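Long-range contacts in CsuC (Acinetobacter baumannii, PDB 6FJY), which is the chaperone that binds the tip adhesion subunit CsuE before Csu pili are assembled, probably by donor-strand complementation: residues K11-N15 against S129-S135; L80-Q86 against F121-I127; L165-K171 against V197-V203. One frame throughout, in Å; residues are numbered along the deposited sequence.

Contact 1. Residues K11-N15 against S129-S135; sequences KIEAN and SGLTEES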
# COMPACT_ATOMS: atom_id res chain seq x y z
N LYS A 11 6.91 -2.31 -3.16
CA LYS A 11 8.20 -2.26 -3.84
C LYS A 11 9.29 -2.70 -2.87
O LYS A 11 9.12 -2.63 -1.65
CB LYS A 11 8.53 -0.88 -4.42
CG LYS A 11 7.86 0.33 -3.77
CD LYS A 11 8.34 0.63 -2.37
CE LYS A 11 7.47 1.74 -1.75
NZ LYS A 11 7.84 2.10 -0.34
N ILE A 12 10.39 -3.18 -3.45
CA ILE A 12 11.57 -3.64 -2.73
C ILE A 12 12.74 -2.78 -3.18
O ILE A 12 13.15 -2.85 -4.35
CB ILE A 12 11.85 -5.13 -3.00
CG1 ILE A 12 10.54 -5.93 -2.92
CG2 ILE A 12 12.88 -5.67 -2.01
CD1 ILE A 12 10.72 -7.42 -3.13
N GLU A 13 13.26 -1.95 -2.29
CA GLU A 13 14.33 -1.04 -2.66
C GLU A 13 15.64 -1.81 -2.85
O GLU A 13 15.76 -3.00 -2.51
CB GLU A 13 14.49 0.07 -1.62
CG GLU A 13 13.21 0.88 -1.37
CD GLU A 13 12.82 1.79 -2.50
OE1 GLU A 13 13.61 1.94 -3.45
OE2 GLU A 13 11.72 2.38 -2.43
N ALA A 14 16.65 -1.11 -3.39
CA ALA A 14 17.92 -1.75 -3.72
C ALA A 14 18.62 -2.29 -2.48
O ALA A 14 19.24 -3.36 -2.53
CB ALA A 14 18.83 -0.79 -4.47
N ASN A 15 18.52 -1.59 -1.35
CA ASN A 15 19.18 -2.02 -0.13
C ASN A 15 18.28 -2.87 0.77
O ASN A 15 18.66 -3.15 1.91
CB ASN A 15 19.70 -0.81 0.66
CG ASN A 15 18.60 0.16 1.05
OD1 ASN A 15 17.41 -0.16 0.99
ND2 ASN A 15 19.00 1.35 1.47
N SER A 129 12.40 3.46 -5.89
CA SER A 129 10.99 3.76 -6.16
C SER A 129 10.75 5.26 -6.22
O SER A 129 9.82 5.72 -6.90
CB SER A 129 10.11 3.15 -5.07
OG SER A 129 10.43 3.69 -3.79
N GLY A 130 11.51 6.04 -5.45
CA GLY A 130 11.27 7.46 -5.33
C GLY A 130 10.17 7.84 -4.36
O GLY A 130 9.86 9.03 -4.24
N LEU A 131 9.54 6.88 -3.69
CA LEU A 131 8.49 7.18 -2.73
C LEU A 131 9.03 7.38 -1.32
O LEU A 131 8.27 7.78 -0.43
CB LEU A 131 7.42 6.07 -2.73
CG LEU A 131 6.73 5.82 -4.08
CD1 LEU A 131 5.48 4.99 -3.92
CD2 LEU A 131 6.43 7.11 -4.80
N THR A 132 10.32 7.11 -1.10
CA THR A 132 10.98 7.38 0.17
C THR A 132 12.05 8.44 -0.05
O THR A 132 12.54 8.63 -1.17
CB THR A 132 11.61 6.11 0.77
OG1 THR A 132 12.76 5.73 0.02
CG2 THR A 132 10.62 4.96 0.73
N GLU A 133 12.42 9.13 1.03
CA GLU A 133 13.48 10.12 0.95
C GLU A 133 14.77 9.50 0.44
O GLU A 133 15.44 10.05 -0.44
CB GLU A 133 13.70 10.77 2.33
N GLU A 134 15.12 8.32 0.97
CA GLU A 134 16.36 7.66 0.57
C GLU A 134 16.33 7.27 -0.91
O GLU A 134 17.32 7.44 -1.62
CB GLU A 134 16.61 6.44 1.44
CG GLU A 134 18.05 5.96 1.44
CD GLU A 134 18.34 4.92 2.51
OE1 GLU A 134 17.39 4.22 2.93
OE2 GLU A 134 19.51 4.81 2.93
N SER A 135 15.19 6.75 -1.38
CA SER A 135 15.10 6.36 -2.78
C SER A 135 15.02 7.58 -3.69
O SER A 135 15.40 7.51 -4.86
CB SER A 135 13.90 5.44 -3.02
OG SER A 135 12.69 6.10 -2.72
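E13 and S129 make the central polar contact. The backbone N of S129 donates to E13 OE1 over 3.1 Å, with an N-H...O angle of 162°. The bond uses the syn lone pair of OE1, on the side of the second carboxylate oxygen. The modelled gap between that oxygen, OE2, and S129 OG is too short to be reliable, so the nature of that approach stays doubtful. E13 folds back at CG (chi2 -72°), and this brings the flat end of the side chain against the loop. S135 meets it there, with CB 3.5 Å from E13 OE1.

K11 borders the same spot. Its CG rests 3.8 Å from S129 CB. The bend at chi2 then carries the chain past the serine, and NZ ends 4.1 Å from T132 CG2. Further along, N15 and E134 reach out from opposite directions. N15 ND2 is 3.6 Å from E134 OE1, with the amide and carboxylate planes 65° apart.

The second shell shapes the loop that presents S129. T132 is the N-cap residue of helix 133-140, and its OG1 donates to S135 OG over 2.8 Å. G130 N adds a weak bond to the same serine oxygen. On the other segment, E13 N is bonded to E16 OE1.

Strand 11-12 runs parallel to strand 109-123 and is bonded through I12 to F121 and Y123. K11, E13 and S129 all touch Y123. The contact thus joins strand 11-12 of the PapD-like N-terminal domain to the start of helix 133-140.

Contact 2. Residues L80-Q86 against F121-I127; sequences LPDGKEQ and FAYGKGI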
# COMPACT_ATOMS: atom_id res chain seq x y z
N LEU A 80 19.45 -8.10 -8.22
CA LEU A 80 19.03 -7.60 -9.51
C LEU A 80 20.15 -6.80 -10.17
O LEU A 80 21.05 -6.30 -9.50
CB LEU A 80 17.78 -6.74 -9.34
CG LEU A 80 16.70 -7.52 -8.59
CD1 LEU A 80 15.62 -6.61 -8.04
CD2 LEU A 80 16.12 -8.64 -9.47
N PRO A 81 20.12 -6.67 -11.50
CA PRO A 81 21.14 -5.87 -12.18
C PRO A 81 21.12 -4.43 -11.71
O PRO A 81 20.08 -3.88 -11.34
CB PRO A 81 20.75 -5.97 -13.66
CG PRO A 81 19.90 -7.19 -13.75
CD PRO A 81 19.18 -7.29 -12.46
N ASP A 82 22.31 -3.83 -11.69
CA ASP A 82 22.45 -2.46 -11.24
C ASP A 82 21.66 -1.54 -12.16
O ASP A 82 21.61 -1.75 -13.38
CB ASP A 82 23.94 -2.06 -11.22
CG ASP A 82 24.80 -2.97 -10.34
OD1 ASP A 82 24.27 -3.93 -9.74
OD2 ASP A 82 26.02 -2.72 -10.24
N GLY A 83 21.02 -0.53 -11.57
CA GLY A 83 20.29 0.48 -12.31
C GLY A 83 19.03 0.02 -13.01
O GLY A 83 18.61 0.65 -13.98
N LYS A 84 18.39 -1.06 -12.55
CA LYS A 84 17.25 -1.62 -13.25
C LYS A 84 16.04 -1.76 -12.32
O LYS A 84 16.16 -2.19 -11.17
CB LYS A 84 17.59 -2.98 -13.87
CG LYS A 84 17.93 -2.91 -15.36
CD LYS A 84 19.12 -1.99 -15.63
CE LYS A 84 19.25 -1.60 -17.10
NZ LYS A 84 20.43 -0.69 -17.36
N GLU A 85 14.88 -1.39 -12.86
CA GLU A 85 13.59 -1.58 -12.22
C GLU A 85 12.93 -2.83 -12.80
O GLU A 85 12.49 -2.82 -13.96
CB GLU A 85 12.71 -0.36 -12.42
CG GLU A 85 11.32 -0.49 -11.82
CD GLU A 85 10.45 0.68 -12.14
OE1 GLU A 85 10.04 0.80 -13.32
OE2 GLU A 85 10.18 1.49 -11.22
N GLN A 86 12.84 -3.89 -11.99
CA GLN A 86 12.17 -5.13 -12.39
C GLN A 86 10.70 -5.09 -11.98
O GLN A 86 10.36 -4.70 -10.86
CB GLN A 86 12.83 -6.35 -11.75
CG GLN A 86 14.30 -6.52 -12.04
CD GLN A 86 14.59 -6.91 -13.47
OE1 GLN A 86 13.69 -7.23 -14.25
NE2 GLN A 86 15.87 -6.89 -13.83
N PHE A 121 7.33 -3.78 -7.74
CA PHE A 121 8.58 -3.37 -8.37
C PHE A 121 9.76 -3.58 -7.44
O PHE A 121 9.72 -3.20 -6.28
CB PHE A 121 8.53 -1.90 -8.79
CG PHE A 121 7.47 -1.61 -9.79
CD1 PHE A 121 7.66 -1.91 -11.12
CD2 PHE A 121 6.27 -1.02 -9.40
CE1 PHE A 121 6.67 -1.64 -12.07
CE2 PHE A 121 5.28 -0.76 -10.34
CZ PHE A 121 5.49 -1.06 -11.67
N ALA A 122 10.84 -4.14 -7.99
CA ALA A 122 12.08 -4.32 -7.26
C ALA A 122 13.23 -3.65 -8.00
O ALA A 122 13.25 -3.56 -9.24
CB ALA A 122 12.36 -5.81 -7.04
N TYR A 123 14.20 -3.15 -7.23
CA TYR A 123 15.20 -2.23 -7.74
C TYR A 123 16.60 -2.78 -7.54
O TYR A 123 16.94 -3.27 -6.46
CB TYR A 123 15.07 -0.85 -7.07
CG TYR A 123 13.77 -0.20 -7.47
CD1 TYR A 123 13.69 0.53 -8.64
CD2 TYR A 123 12.61 -0.37 -6.70
CE1 TYR A 123 12.49 1.11 -9.03
CE2 TYR A 123 11.41 0.21 -7.08
CZ TYR A 123 11.35 0.93 -8.25
OH TYR A 123 10.17 1.51 -8.65
N GLY A 124 17.39 -2.72 -8.60
CA GLY A 124 18.81 -2.94 -8.51
C GLY A 124 19.53 -1.72 -7.98
O GLY A 124 18.93 -0.69 -7.68
N LYS A 125 20.85 -1.84 -7.88
CA LYS A 125 21.66 -0.81 -7.25
C LYS A 125 21.59 0.49 -8.03
O LYS A 125 21.61 0.49 -9.26
CB LYS A 125 23.11 -1.27 -7.14
CG LYS A 125 23.29 -2.55 -6.32
CD LYS A 125 22.62 -2.43 -4.96
CE LYS A 125 23.30 -1.38 -4.08
NZ LYS A 125 22.63 -1.26 -2.75
N GLY A 126 21.52 1.60 -7.30
CA GLY A 126 21.60 2.90 -7.94
C GLY A 126 20.29 3.45 -8.46
O GLY A 126 20.31 4.43 -9.21
N ILE A 127 19.17 2.81 -8.12
CA ILE A 127 17.84 3.24 -8.57
C ILE A 127 16.82 2.77 -7.54
O ILE A 127 16.99 1.72 -6.92
CB ILE A 127 17.54 2.69 -9.98
CG1 ILE A 127 16.23 3.27 -10.53
CG2 ILE A 127 17.48 1.16 -9.95
CD1 ILE A 127 16.00 2.92 -12.00
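E85 OE2 accepts a 2.6 Å hydrogen bond from Y123 OH, on its anti lone pair. K171 NZ adds a long, weak ion pair to the same oxygen. The E85 chain leaves anti to its own backbone nitrogen (chi1 178°) and stays extended. It therefore lies alongside Y123, pointing the same way, with CG 3.4 Å from Y123 CE1. OE2 is at the ring edge, near its plane. The carboxylate and ring planes are 59° apart.

Strands 85-95 and 109-123 are antiparallel neighbours in a sheet of the PapD-like N-terminal domain. Q86 and A122 form a hydrogen-bonded pair, with Q86 N to A122 O at 2.8 Å. G124 N continues the pairing to K84 O at 2.9 Å, almost straight at 177°. Beyond it, two type II turns face each other, P81-K84 and G124-I127, joined by G83 N to K125 O. The straight CA-H...O contact from G124 CA to P81 O (3.2 Å) takes the place where a side chain would collide.

Apolar L80 CD1 meets A122 CB at 3.5 Å, and the I127 CG2 methyl packs on the G83-K84 backbone. E85 OE1 accepts from F172 N. With both oxygens engaged, and a lysine nearby, E85 is probably charged although buried.

Contact 3. Residues L165-K171 against V197-V203; sequences LKNNGQK and VLSNSTV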
# COMPACT_ATOMS: atom_id res chain seq x y z
N LEU A 165 2.89 3.54 -27.34
CA LEU A 165 3.60 4.33 -26.35
C LEU A 165 4.92 3.64 -26.03
O LEU A 165 4.95 2.44 -25.75
CB LEU A 165 2.78 4.50 -25.08
CG LEU A 165 1.99 5.80 -24.90
CD1 LEU A 165 1.57 6.37 -26.23
CD2 LEU A 165 0.77 5.57 -24.01
N LYS A 166 6.01 4.39 -26.09
CA LYS A 166 7.33 3.85 -25.80
C LYS A 166 7.91 4.56 -24.59
O LYS A 166 7.77 5.77 -24.44
CB LYS A 166 8.28 3.99 -27.00
CG LYS A 166 9.68 3.47 -26.71
CD LYS A 166 10.63 3.65 -27.88
CE LYS A 166 10.29 2.77 -29.06
NZ LYS A 166 11.15 3.13 -30.23
N ASN A 167 8.53 3.79 -23.71
CA ASN A 167 9.23 4.31 -22.55
C ASN A 167 10.71 4.03 -22.72
O ASN A 167 11.13 2.87 -22.77
CB ASN A 167 8.70 3.67 -21.27
CG ASN A 167 9.11 4.42 -20.03
OD1 ASN A 167 10.04 5.23 -20.06
ND2 ASN A 167 8.43 4.14 -18.92
N ASN A 168 11.51 5.09 -22.82
CA ASN A 168 12.97 5.00 -22.90
C ASN A 168 13.65 5.22 -21.56
O ASN A 168 14.88 5.21 -21.50
CB ASN A 168 13.49 5.98 -23.94
CG ASN A 168 12.90 5.71 -25.30
OD1 ASN A 168 12.98 4.59 -25.82
ND2 ASN A 168 12.28 6.73 -25.89
N GLY A 169 12.88 5.50 -20.51
CA GLY A 169 13.43 5.66 -19.18
C GLY A 169 13.56 4.35 -18.44
O GLY A 169 13.05 3.31 -18.85
N GLN A 170 14.25 4.41 -17.31
CA GLN A 170 14.50 3.26 -16.46
C GLN A 170 13.39 3.03 -15.43
O GLN A 170 13.50 2.09 -14.63
CB GLN A 170 15.84 3.41 -15.74
CG GLN A 170 17.07 3.61 -16.64
CD GLN A 170 17.61 2.30 -17.24
OE1 GLN A 170 16.98 1.25 -17.16
NE2 GLN A 170 18.80 2.38 -17.81
N LYS A 171 12.35 3.86 -15.40
CA LYS A 171 11.22 3.67 -14.49
C LYS A 171 9.92 3.68 -15.28
O LYS A 171 9.83 4.25 -16.37
CB LYS A 171 11.15 4.72 -13.39
CG LYS A 171 12.23 4.61 -12.33
CD LYS A 171 11.92 5.48 -11.13
CE LYS A 171 10.93 4.80 -10.19
NZ LYS A 171 9.55 4.81 -10.71
N VAL A 197 3.11 1.85 -18.93
CA VAL A 197 4.20 1.74 -19.89
C VAL A 197 5.45 1.42 -19.09
O VAL A 197 6.05 2.31 -18.46
CB VAL A 197 4.37 3.00 -20.74
CG1 VAL A 197 5.34 2.75 -21.87
CG2 VAL A 197 3.03 3.44 -21.29
N LEU A 198 5.86 0.16 -19.11
CA LEU A 198 7.00 -0.27 -18.32
C LEU A 198 8.29 0.33 -18.87
O LEU A 198 8.39 0.73 -20.03
CB LEU A 198 7.07 -1.80 -18.30
CG LEU A 198 5.96 -2.54 -17.55
CD1 LEU A 198 6.15 -4.03 -17.68
CD2 LEU A 198 5.92 -2.15 -16.05
N SER A 199 9.30 0.36 -18.00
CA SER A 199 10.62 0.87 -18.36
C SER A 199 11.21 0.11 -19.54
O SER A 199 11.14 -1.12 -19.62
CB SER A 199 11.56 0.74 -17.16
OG SER A 199 11.78 -0.63 -16.90
N ASN A 200 11.82 0.86 -20.46
CA ASN A 200 12.49 0.27 -21.62
C ASN A 200 11.56 -0.68 -22.37
O ASN A 200 11.92 -1.81 -22.72
CB ASN A 200 13.79 -0.43 -21.21
CG ASN A 200 14.68 0.45 -20.34
OD1 ASN A 200 15.35 1.36 -20.83
ND2 ASN A 200 14.70 0.16 -19.05
N SER A 201 10.33 -0.22 -22.59
CA SER A 201 9.30 -1.05 -23.20
C SER A 201 8.42 -0.20 -24.10
O SER A 201 8.42 1.03 -24.02
CB SER A 201 8.43 -1.74 -22.13
OG SER A 201 9.23 -2.46 -21.20
N THR A 202 7.67 -0.88 -24.96
CA THR A 202 6.67 -0.25 -25.81
C THR A 202 5.40 -1.08 -25.74
O THR A 202 5.45 -2.31 -25.73
CB THR A 202 7.15 -0.15 -27.28
OG1 THR A 202 8.34 0.63 -27.37
CG2 THR A 202 6.06 0.46 -28.18
N VAL A 203 4.25 -0.39 -25.65
CA VAL A 203 2.94 -1.04 -25.65
C VAL A 203 2.03 -0.30 -26.61
O VAL A 203 2.27 0.86 -26.96
CB VAL A 203 2.29 -1.11 -24.26
CG1 VAL A 203 2.66 -2.40 -23.59
CG2 VAL A 203 2.69 0.08 -23.42
O HOH W 1 14.85 -0.33 -15.41
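N167 reaches its amide to the V197 carbonyl and back toward its own loop. Its CG is anti to the backbone nitrogen (chi1 -165°), which sends the amide to where ND2 donates to V197 O at 3.0 Å. The acceptor lies in the N167 amide plane, but the donor stands above the V197 carbonyl plane. N167 CB packs 3.5 Å from V197 CG1. ND2 also gives a bond to K171 O at 2.9 Å. OD1 accepts from G169 N, an Asx turn, and from V148 N. Bonds at both ends fix the rotation of this amide.

On the same face, L165 crosses V197 at about a right angle, with CB 3.9 Å from V197 CG2. L165 also packs on W151 of strand 149-154. On the opposite face K166 and T202 meet obliquely. T202 OG1 lies 3.2 Å from K166 CG. The bend at chi3 brings CE back beside T202 OG1, and NZ leads away.

These side chains belong to two antiparallel strands, whose short axes run at 167°. Strand 201-204 is outermost within the chain in the five-strand sheet, and strand 162-167 is next to it. The sheet forms part of the C-terminal domain, as in two-domain PapD-like chaperones. Backbone hydrogen bonds run from L165 N to V203 O, at 2.8 Å, and from N167 N to S201 O. N200 and S201 both face N167, forming a G1 beta bulge.

Past the bulge the loops touch through amides. N200 ND2 donates to Q170 OE1 at 3.2 Å, the two amide planes being 70° apart. The donor sits above the Q170 carbonyl plane. A water donates to Q170 O and Q170 OE1 and accepts weakly from S199 OG. S199 CB packs 3.4 Å from G169 O.

Overall arrangement
From the N terminus, the chain lays down strand 11-12, the first half of contact 1. It then builds most of the N-terminal domain before contact 2 pairs 80-86 with 121-127. Contact 1 closes soon after, at 129-135, so contact 2 lies within its loop. The two touch directly, because strands 11-12 and 109-123 are neighbours in one sheet. Contact 3 opens only later and closes within the C-terminal domain, in series with both. It reaches back across the domain boundary: K171 lies by E85 and S129, and Q170 packs on K84. This is consistent with a place for all three contacts at or near the junction of the two domains, with centres 10 to 20 Å apart.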